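Local structure of vinylacetyl-CoA Delta-isomerase (Nitrosopumilus maritimus SCM1, 6VJR) at residues A[177-191]-A[253-266]. The protein probably catalyses the dehydration of 4-hydroxybutyryl-CoA and the isomerisation of vinylacetyl-CoA, using FAD and a [4Fe-4S] cluster. Numbering follows the deposited sequence.
Sequences GVYVSGAKAHQTGCI and QEALIILDRVFIPW. With FAD (flavin-adenine dinucleotide), chain F.
I257 N gives its hydrogen almost straight to K184 O (2.8 Å, 174° at the hydrogen), one rung of the antiparallel ladder between 177-185 and the strands 254-259 and 262-265. The ladder slips by one residue at a G1 bulge, where R261 and V262 both face V180. R261 takes the positive phi of this motif, and S181, small and polar, receives R261 N on its OG at 3.0 Å. Beyond the bulge, F263 CD1 lies over one face of the Y179 ring, 3.5 Å from CZ, with the ring planes at 49°. At the end, G177 suits its place because a side chain there would strike I264 O; its CA makes a CH-pi contact over the five-membered ring of W266, 3.6 Å from the centroid. V178 CG1 meets the six-membered ring at CZ3 (3.4 Å). With an alanine at W266, G177 is likely to lose its cover, V178 CG1 a neighbour and E175 O its weak indole bond.

At the far corner, Q187 lays CG against I257 CD1, and the bend at chi2 (-60°) swings its amide toward the flavin, where NE2 can give one N-H each to A185 O and FAD O2 (3.1 Å). T188 is short enough for OG1 to reach FAD N5 (2.8 Å) while its N serves FAD O4 (2.9 Å). Donors at O2 and O4 would probably stabilise negative charge on a reduced flavin.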
loop_
_atom_site.group_PDB
_atom_site.type_symbol
_atom_site.label_atom_id
_atom_site.label_comp_id
_atom_site.label_asym_id
_atom_site.label_seq_id
_atom_site.Cartn_x
_atom_site.Cartn_y
_atom_site.Cartn_z
ATOM N N GLY A 177 13.734 36.842 37.913
ATOM C CA GLY A 177 13.432 35.841 36.888
ATOM C C GLY A 177 14.532 35.711 35.848
ATOM O O GLY A 177 15.664 36.111 36.091
ATOM N N VAL A 178 14.175 35.083 34.723
ATOM C CA VAL A 178 15.091 34.820 33.621
ATOM C C VAL A 178 14.699 35.654 32.401
ATOM O O VAL A 178 13.551 36.107 32.260
ATOM C CB VAL A 178 15.123 33.318 33.281
ATOM C CG1 VAL A 178 15.471 32.458 34.486
ATOM C CG2 VAL A 178 13.800 32.872 32.701
ATOM N N TYR A 179 15.650 35.764 31.470
ATOM C CA TYR A 179 15.425 36.427 30.198
ATOM C C TYR A 179 15.797 35.427 29.120
ATOM O O TYR A 179 16.854 34.796 29.221
ATOM C CB TYR A 179 16.296 37.687 30.065
ATOM C CG TYR A 179 15.948 38.722 31.119
ATOM C CD1 TYR A 179 16.484 38.619 32.391
ATOM C CD2 TYR A 179 15.097 39.793 30.859
ATOM C CE1 TYR A 179 16.210 39.553 33.384
ATOM C CE2 TYR A 179 14.798 40.724 31.845
ATOM C CZ TYR A 179 15.353 40.600 33.108
ATOM O OH TYR A 179 15.039 41.494 34.081
ATOM N N VAL A 180 14.881 35.221 28.155
ATOM C CA VAL A 180 15.099 34.213 27.129
ATOM C C VAL A 180 15.120 34.866 25.761
ATOM O O VAL A 180 14.436 35.859 25.527
ATOM C CB VAL A 180 14.055 33.076 27.136
ATOM C CG1 VAL A 180 14.086 32.252 28.400
ATOM C CG2 VAL A 180 12.645 33.567 26.865
ATOM N N SER A 181 15.914 34.269 24.862
ATOM C CA SER A 181 15.956 34.637 23.463
ATOM C C SER A 181 15.931 33.366 22.618
ATOM O O SER A 181 16.412 32.304 23.031
ATOM C CB SER A 181 17.188 35.474 23.141
ATOM O OG SER A 181 17.173 36.713 23.837
ATOM N N GLY A 182 15.394 33.515 21.405
ATOM C CA GLY A 182 15.293 32.419 20.471
ATOM C C GLY A 182 13.990 32.575 19.702
ATOM O O GLY A 182 13.529 33.686 19.467
ATOM N N ALA A 183 13.448 31.462 19.246
ATOM C CA ALA A 183 12.209 31.492 18.497
ATOM C C ALA A 183 11.529 30.138 18.621
ATOM O O ALA A 183 12.207 29.138 18.915
ATOM C CB ALA A 183 12.503 31.809 17.071
ATOM N N LYS A 184 10.239 30.123 18.338
ATOM C CA LYS A 184 9.453 28.896 18.288
ATOM C C LYS A 184 8.659 28.933 16.978
ATOM O O LYS A 184 8.014 29.928 16.686
ATOM C CB LYS A 184 8.535 28.789 19.513
ATOM C CG LYS A 184 9.280 28.590 20.828
ATOM C CD LYS A 184 10.116 27.325 21.045
ATOM C CE LYS A 184 10.575 27.139 22.448
ATOM N NZ LYS A 184 11.466 25.962 22.520
ATOM N N ALA A 185 8.847 27.908 16.122
ATOM C CA ALA A 185 8.260 27.884 14.796
ATOM C C ALA A 185 6.978 27.064 14.762
ATOM O O ALA A 185 6.752 26.199 15.598
ATOM C CB ALA A 185 9.287 27.363 13.813
ATOM N N HIS A 186 6.151 27.328 13.739
ATOM C CA HIS A 186 4.956 26.530 13.429
ATOM C C HIS A 186 3.916 26.554 14.553
ATOM O O HIS A 186 3.275 25.543 14.825
ATOM C CB HIS A 186 5.301 25.058 13.209
ATOM C CG HIS A 186 6.608 24.853 12.533
ATOM N ND1 HIS A 186 6.914 25.136 11.216
ATOM C CD2 HIS A 186 7.720 24.345 13.090
ATOM C CE1 HIS A 186 8.181 24.825 11.018
ATOM N NE2 HIS A 186 8.682 24.323 12.136
ATOM N N GLN A 187 3.819 27.654 15.265
ATOM C CA GLN A 187 3.062 27.651 16.520
ATOM C C GLN A 187 1.565 27.830 16.344
ATOM O O GLN A 187 1.105 28.900 15.950
ATOM C CB GLN A 187 3.664 28.732 17.410
ATOM C CG GLN A 187 5.066 28.386 17.864
ATOM C CD GLN A 187 5.120 27.108 18.657
ATOM O OE1 GLN A 187 4.285 26.876 19.512
ATOM N NE2 GLN A 187 6.106 26.258 18.389
ATOM N N THR A 188 0.841 26.754 16.642
ATOM C CA THR A 188 -0.586 26.657 16.423
ATOM C C THR A 188 -1.323 27.595 17.381
ATOM O O THR A 188 -1.210 27.447 18.593
ATOM C CB THR A 188 -1.023 25.186 16.597
ATOM O OG1 THR A 188 -0.434 24.394 15.558
ATOM C CG2 THR A 188 -2.524 25.030 16.514
ATOM N N GLY A 189 -2.127 28.495 16.797
ATOM C CA GLY A 189 -3.051 29.310 17.565
ATOM C C GLY A 189 -2.376 30.280 18.529
ATOM O O GLY A 189 -3.033 30.809 19.422
ATOM N N CYS A 190 -1.084 30.537 18.381
ATOM C CA CYS A 190 -0.376 31.342 19.380
ATOM C C CYS A 190 -0.942 32.759 19.529
ATOM O O CYS A 190 -1.122 33.269 20.647
ATOM C CB CYS A 190 1.121 31.399 19.100
ATOM S SG CYS A 190 1.604 31.968 17.451
ATOM N N ILE A 191 -1.288 33.389 18.419
ATOM C CA ILE A 191 -1.856 34.727 18.395
ATOM C C ILE A 191 -3.260 34.736 19.016
ATOM O O ILE A 191 -3.706 35.770 19.510
ATOM C CB ILE A 191 -1.784 35.298 16.968
ATOM C CG1 ILE A 191 -0.294 35.482 16.583
ATOM C CG2 ILE A 191 -2.561 36.603 16.824
ATOM C CD1 ILE A 191 -0.082 35.510 15.082
ATOM N N GLN A 253 -4.185 28.339 12.268
ATOM C CA GLN A 253 -3.267 29.460 12.380
ATOM C C GLN A 253 -1.928 28.916 12.848
ATOM O O GLN A 253 -1.890 28.193 13.849
ATOM C CB GLN A 253 -3.757 30.429 13.473
ATOM C CG GLN A 253 -2.705 31.434 13.965
ATOM C CD GLN A 253 -3.258 32.321 15.059
ATOM O OE1 GLN A 253 -3.017 32.120 16.258
ATOM N NE2 GLN A 253 -4.034 33.296 14.627
ATOM N N GLU A 254 -0.870 29.346 12.157
ATOM C CA GLU A 254 0.492 29.117 12.595
ATOM C C GLU A 254 1.264 30.430 12.509
ATOM O O GLU A 254 1.005 31.265 11.618
ATOM C CB GLU A 254 1.164 28.048 11.730
ATOM C CG GLU A 254 0.386 26.734 11.666
ATOM C CD GLU A 254 -0.716 26.690 10.604
ATOM O OE1 GLU A 254 -0.477 27.092 9.433
ATOM O OE2 GLU A 254 -1.830 26.201 10.942
ATOM N N ALA A 255 2.234 30.599 13.434
ATOM C CA ALA A 255 3.146 31.730 13.334
ATOM C C ALA A 255 4.509 31.342 13.914
ATOM O O ALA A 255 4.612 30.432 14.729
ATOM C CB ALA A 255 2.570 32.951 14.033
ATOM N N LEU A 256 5.527 32.107 13.519
ATOM C CA LEU A 256 6.851 32.072 14.116
ATOM C C LEU A 256 6.886 33.096 15.246
ATOM O O LEU A 256 6.606 34.275 15.039
ATOM C CB LEU A 256 7.847 32.405 13.011
ATOM C CG LEU A 256 9.318 32.473 13.409
ATOM C CD1 LEU A 256 9.883 31.175 13.917
ATOM C CD2 LEU A 256 10.135 33.030 12.268
ATOM N N ILE A 257 7.237 32.621 16.434
ATOM C CA ILE A 257 7.334 33.464 17.613
ATOM C C ILE A 257 8.812 33.777 17.851
ATOM O O ILE A 257 9.636 32.881 18.085
ATOM C CB ILE A 257 6.754 32.777 18.842
ATOM C CG1 ILE A 257 5.368 32.186 18.621
ATOM C CG2 ILE A 257 6.767 33.768 20.008
ATOM C CD1 ILE A 257 4.823 31.491 19.849
ATOM N N ILE A 258 9.150 35.047 17.710
ATOM C CA ILE A 258 10.493 35.507 18.008
ATOM C C ILE A 258 10.537 36.021 19.441
ATOM O O ILE A 258 9.640 36.742 19.856
ATOM C CB ILE A 258 10.969 36.584 17.029
ATOM C CG1 ILE A 258 10.648 36.246 15.566
ATOM C CG2 ILE A 258 12.458 36.864 17.290
ATOM C CD1 ILE A 258 11.365 35.021 15.041
ATOM N N LEU A 259 11.588 35.635 20.182
ATOM C CA LEU A 259 11.805 36.072 21.556
ATOM C C LEU A 259 13.117 36.841 21.670
ATOM O O LEU A 259 14.188 36.299 21.335
ATOM C CB LEU A 259 11.872 34.827 22.439
ATOM C CG LEU A 259 10.721 33.827 22.277
ATOM C CD1 LEU A 259 11.053 32.449 22.821
ATOM C CD2 LEU A 259 9.486 34.343 22.924
ATOM N N ASP A 260 13.038 38.104 22.098
ATOM C CA ASP A 260 14.199 38.965 22.321
ATOM C C ASP A 260 14.218 39.385 23.788
ATOM O O ASP A 260 13.567 40.339 24.205
ATOM C CB ASP A 260 14.191 40.165 21.399
ATOM C CG ASP A 260 15.412 41.050 21.526
ATOM O OD1 ASP A 260 16.387 40.614 22.163
ATOM O OD2 ASP A 260 15.366 42.185 21.014
ATOM N N ARG A 261 14.984 38.621 24.567
ATOM C CA ARG A 261 15.233 38.948 25.960
ATOM C C ARG A 261 13.900 39.117 26.683
ATOM O O ARG A 261 13.705 40.077 27.454
ATOM C CB ARG A 261 16.139 40.166 26.148
ATOM C CG ARG A 261 17.547 39.986 25.607
ATOM C CD ARG A 261 18.285 41.315 25.508
ATOM N NE ARG A 261 17.610 42.035 24.407
ATOM C CZ ARG A 261 17.856 43.240 23.919
ATOM N NH1 ARG A 261 17.060 43.714 22.978
ATOM N NH2 ARG A 261 18.865 43.981 24.373
ATOM N N VAL A 262 13.020 38.127 26.459
ATOM C CA VAL A 262 11.730 38.116 27.101
ATOM C C VAL A 262 11.902 37.704 28.560
ATOM O O VAL A 262 12.543 36.705 28.861
ATOM C CB VAL A 262 10.785 37.168 26.331
ATOM C CG1 VAL A 262 9.423 37.029 26.995
ATOM C CG2 VAL A 262 10.565 37.620 24.918
ATOM N N PHE A 263 11.265 38.442 29.461
ATOM C CA PHE A 263 11.346 38.186 30.883
ATOM C C PHE A 263 10.292 37.187 31.324
ATOM O O PHE A 263 9.123 37.303 30.953
ATOM C CB PHE A 263 11.123 39.489 31.635
ATOM C CG PHE A 263 11.110 39.297 33.137
ATOM C CD1 PHE A 263 12.290 38.996 33.814
ATOM C CD2 PHE A 263 9.938 39.433 33.871
ATOM C CE1 PHE A 263 12.296 38.834 35.202
ATOM C CE2 PHE A 263 9.957 39.268 35.252
ATOM C CZ PHE A 263 11.129 38.971 35.906
ATOM N N ILE A 264 10.739 36.229 32.132
ATOM C CA ILE A 264 9.859 35.258 32.759
ATOM C C ILE A 264 10.130 35.284 34.250
ATOM O O ILE A 264 11.226 34.913 34.662
ATOM C CB ILE A 264 10.045 33.833 32.213
ATOM C CG1 ILE A 264 10.102 33.835 30.688
ATOM C CG2 ILE A 264 8.951 32.923 32.763
ATOM C CD1 ILE A 264 10.279 32.472 30.058
ATOM N N PRO A 265 9.145 35.686 35.083
ATOM C CA PRO A 265 9.373 35.731 36.510
ATOM C C PRO A 265 9.473 34.312 37.064
ATOM O O PRO A 265 8.944 33.377 36.489
ATOM C CB PRO A 265 8.154 36.482 37.047
ATOM C CG PRO A 265 7.078 36.199 36.049
ATOM C CD PRO A 265 7.780 36.083 34.710
ATOM N N TRP A 266 10.133 34.147 38.205
ATOM C CA TRP A 266 10.343 32.824 38.768
ATOM C C TRP A 266 9.052 32.023 38.882
ATOM O O TRP A 266 9.066 30.812 38.706
ATOM C CB TRP A 266 11.037 32.941 40.129
ATOM C CG TRP A 266 12.451 33.418 40.008
ATOM C CD1 TRP A 266 13.002 34.487 40.647
ATOM C CD2 TRP A 266 13.496 32.853 39.185
ATOM N NE1 TRP A 266 14.312 34.619 40.287
ATOM C CE2 TRP A 266 14.647 33.643 39.397
ATOM C CE3 TRP A 266 13.582 31.768 38.313
ATOM C CZ2 TRP A 266 15.859 33.388 38.768
ATOM C CZ3 TRP A 266 14.793 31.502 37.706
ATOM C CH2 TRP A 266 15.907 32.307 37.929
HETATM P PA FAD F . 12.597 18.760 10.206
HETATM O O1A FAD F . 13.092 18.324 11.524
HETATM O O2A FAD F . 13.414 19.733 9.457
HETATM O O5B FAD F . 12.224 17.430 9.413
HETATM C C5B FAD F . 12.436 17.302 7.986
HETATM C C4B FAD F . 12.880 15.898 7.696
HETATM O O4B FAD F . 14.233 15.713 8.180
HETATM C C3B FAD F . 12.046 14.760 8.313
HETATM O O3B FAD F . 11.970 13.653 7.411
HETATM C C2B FAD F . 12.850 14.377 9.550
HETATM O O2B FAD F . 12.649 13.068 10.058
HETATM C C1B FAD F . 14.279 14.581 9.041
HETATM N N9A FAD F . 15.237 14.892 10.095
HETATM C C8A FAD F . 15.346 16.018 10.884
HETATM N N7A FAD F . 16.347 16.005 11.727
HETATM C C5A FAD F . 16.933 14.772 11.507
HETATM C C6A FAD F . 18.050 14.143 12.095
HETATM N N6A FAD F . 18.812 14.736 13.016
HETATM N N1A FAD F . 18.339 12.883 11.698
HETATM C C2A FAD F . 17.582 12.323 10.737
HETATM N N3A FAD F . 16.535 12.822 10.083
HETATM C C4A FAD F . 16.246 14.063 10.520
HETATM N N1 FAD F . 5.259 22.582 17.167
HETATM C C2 FAD F . 5.028 23.216 18.364
HETATM O O2 FAD F . 5.883 23.282 19.262
HETATM N N3 FAD F . 3.773 23.740 18.605
HETATM C C4 FAD F . 2.711 23.735 17.747
HETATM O O4 FAD F . 1.671 24.318 18.002
HETATM C C4X FAD F . 3.007 23.149 16.449
HETATM N N5 FAD F . 2.036 23.127 15.529
HETATM C C5X FAD F . 2.391 22.778 14.243
HETATM C C6 FAD F . 1.486 22.953 13.186
HETATM C C7 FAD F . 1.827 22.658 11.875
HETATM C C7M FAD F . 0.859 22.963 10.757
HETATM C C8 FAD F . 3.058 22.026 11.608
HETATM C C8M FAD F . 3.406 21.592 10.214
HETATM C C9 FAD F . 3.932 21.761 12.636
HETATM C C9A FAD F . 3.623 22.164 13.960
HETATM N N10 FAD F . 4.537 22.025 15.003
HETATM C C10 FAD F . 4.309 22.590 16.258
HETATM C "C1'" FAD F . 5.909 21.640 14.619
HETATM C "C2'" FAD F . 6.207 20.176 14.405
HETATM O "O2'" FAD F . 6.380 19.578 15.691
HETATM C "C3'" FAD F . 7.481 20.020 13.563
HETATM O "O3'" FAD F . 7.139 20.438 12.255
HETATM C "C4'" FAD F . 8.125 18.625 13.599
HETATM O "O4'" FAD F . 8.711 18.370 14.882
HETATM C "C5'" FAD F . 9.191 18.446 12.534
HETATM O "O5'" FAD F . 10.197 19.432 12.695
HETATM P P FAD F . 10.608 20.364 11.518
HETATM O O1P FAD F . 9.462 21.077 10.950
HETATM O O2P FAD F . 11.760 21.149 11.989
HETATM O O3P FAD F . 11.122 19.415 10.334
#